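Local coordinates for The selenomethionine (SeMet)-labeled Cas13d (uncultured Ruminococcus sp, PDB 6IV8), which is a Cas13d protein, probably the RNA-guided effector of a type VI-D CRISPR system, a family that cuts RNA with two HEPN domains, at residues S817-Y822 / L893-G898. The protein carries 2 engineered substitutions. Numbering follows the deposited sequence.
Sequences SMTRKY and LNSPFG
The phenol hydroxyl of Tyr822 donates a hydrogen bond to Asn894, OH to OD1 2.8 Å, with OD1 lying at the edge of the ring near its plane. The hydroxyl meets OD1 at a C=O...donor angle of 139°, tilted 29° out of the carbonyl plane. With CG anti to the backbone N (chi1 -167°), the Tyr822 ring reaches across to Leu893 and Asn894. There Leu893 CB sits over one face in a CH-pi contact, 3.7 Å from the ring centroid, displaced slightly toward the rim. A phenylalanine in place of Tyr822 would probably leave Asn894 OD1 without its hydroxyl donor. Apolar packing continues one turn earlier: Leu893 CD2 meets the selenomethionine Met818 at CG and SE, 3.8 Å from each. Thr819 turns its methyl CG2 onto Pro896 CG at 3.5 Å, while its OG1 bonds back to Asp815 O. Asn894 ND2 is held by Ser908 OG. In what is probably the second HEPN domain, helix 816-827 thus packs against segment 893-898, where helix 887-894 runs into a short 3-10 segment; Tyr745 of helix 712-760 touches Tyr822 and Asn894, and His853, Met856 and Ile860 of helix 848-861 also pack on Tyr822.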
# COMPACT_ATOMS: atom_id res chain seq x y z
N SER A 817 53.91 14.83 -24.72
CA SER A 817 53.02 14.55 -25.86
C SER A 817 51.67 13.93 -25.45
O SER A 817 50.67 14.36 -25.96
CB SER A 817 53.75 13.70 -26.86
OG SER A 817 52.88 13.16 -27.81
N MSE A 818 51.69 12.91 -24.59
CA MSE A 818 50.48 12.30 -24.16
C MSE A 818 49.56 13.18 -23.34
O MSE A 818 48.39 13.07 -23.53
CB MSE A 818 50.67 10.92 -23.56
CG MSE A 818 51.15 10.93 -22.13
SE MSE A 818 51.23 9.18 -21.32
CE MSE A 818 52.90 8.78 -22.21
N THR A 819 50.12 13.95 -22.42
CA THR A 819 49.35 14.89 -21.57
C THR A 819 48.70 15.97 -22.45
O THR A 819 47.58 16.29 -22.17
CB THR A 819 50.13 15.39 -20.35
OG1 THR A 819 51.37 15.96 -20.74
CG2 THR A 819 50.31 14.33 -19.30
N ARG A 820 49.41 16.46 -23.46
CA ARG A 820 48.85 17.47 -24.38
C ARG A 820 47.68 16.87 -25.16
O ARG A 820 46.69 17.54 -25.33
CB ARG A 820 49.91 18.00 -25.33
CG ARG A 820 49.39 19.10 -26.25
CD ARG A 820 50.46 20.06 -26.70
NE ARG A 820 51.48 19.37 -27.45
CZ ARG A 820 52.65 18.98 -26.96
NH1 ARG A 820 53.22 19.65 -25.99
NH2 ARG A 820 53.24 17.93 -27.48
N LYS A 821 47.83 15.63 -25.62
CA LYS A 821 46.75 14.92 -26.33
C LYS A 821 45.56 14.73 -25.37
O LYS A 821 44.46 14.86 -25.81
CB LYS A 821 47.26 13.59 -26.87
CG LYS A 821 46.49 13.02 -28.04
CD LYS A 821 47.29 11.96 -28.77
CE LYS A 821 46.51 11.04 -29.69
NZ LYS A 821 45.46 11.75 -30.45
N TYR A 822 45.83 14.40 -24.12
CA TYR A 822 44.78 14.24 -23.09
C TYR A 822 44.05 15.57 -22.89
O TYR A 822 42.87 15.58 -22.93
CB TYR A 822 45.43 13.88 -21.76
CG TYR A 822 44.55 13.37 -20.65
CD1 TYR A 822 43.47 12.54 -20.88
CD2 TYR A 822 44.86 13.67 -19.33
CE1 TYR A 822 42.70 12.06 -19.85
CE2 TYR A 822 44.11 13.18 -18.29
CZ TYR A 822 43.03 12.36 -18.55
OH TYR A 822 42.28 11.88 -17.54
N LEU A 893 48.32 9.99 -17.10
CA LEU A 893 47.61 11.06 -17.84
C LEU A 893 47.18 12.20 -16.91
O LEU A 893 47.28 13.33 -17.31
CB LEU A 893 46.47 10.45 -18.65
CG LEU A 893 46.89 9.54 -19.80
CD1 LEU A 893 45.72 8.78 -20.37
CD2 LEU A 893 47.62 10.30 -20.88
N ASN A 894 46.80 11.86 -15.67
CA ASN A 894 46.32 12.79 -14.62
C ASN A 894 47.47 13.41 -13.84
O ASN A 894 47.24 14.30 -13.09
CB ASN A 894 45.39 12.13 -13.63
CG ASN A 894 44.00 11.88 -14.17
OD1 ASN A 894 43.59 12.46 -15.15
ND2 ASN A 894 43.27 11.03 -13.50
N SER A 895 48.70 13.04 -14.16
CA SER A 895 49.92 13.51 -13.44
C SER A 895 50.03 15.04 -13.44
O SER A 895 50.45 15.56 -12.48
CB SER A 895 51.16 12.82 -13.89
OG SER A 895 51.60 13.30 -15.12
N PRO A 896 49.56 15.77 -14.46
CA PRO A 896 49.57 17.23 -14.45
C PRO A 896 48.71 17.82 -13.32
O PRO A 896 48.94 18.91 -12.98
CB PRO A 896 49.02 17.63 -15.82
CG PRO A 896 49.27 16.42 -16.66
CD PRO A 896 49.06 15.27 -15.72
N PHE A 897 47.75 17.06 -12.80
CA PHE A 897 46.83 17.51 -11.72
C PHE A 897 47.31 17.06 -10.33
O PHE A 897 46.63 17.33 -9.37
CB PHE A 897 45.43 16.95 -11.96
CG PHE A 897 44.93 17.04 -13.37
CD1 PHE A 897 45.02 18.22 -14.09
CD2 PHE A 897 44.33 15.95 -13.97
CE1 PHE A 897 44.54 18.29 -15.39
CE2 PHE A 897 43.85 16.03 -15.26
CZ PHE A 897 43.98 17.19 -15.98
N GLY A 898 48.48 16.45 -10.28
CA GLY A 898 49.08 15.87 -9.07
C GLY A 898 49.29 16.89 -7.96
O GLY A 898 49.12 16.53 -6.83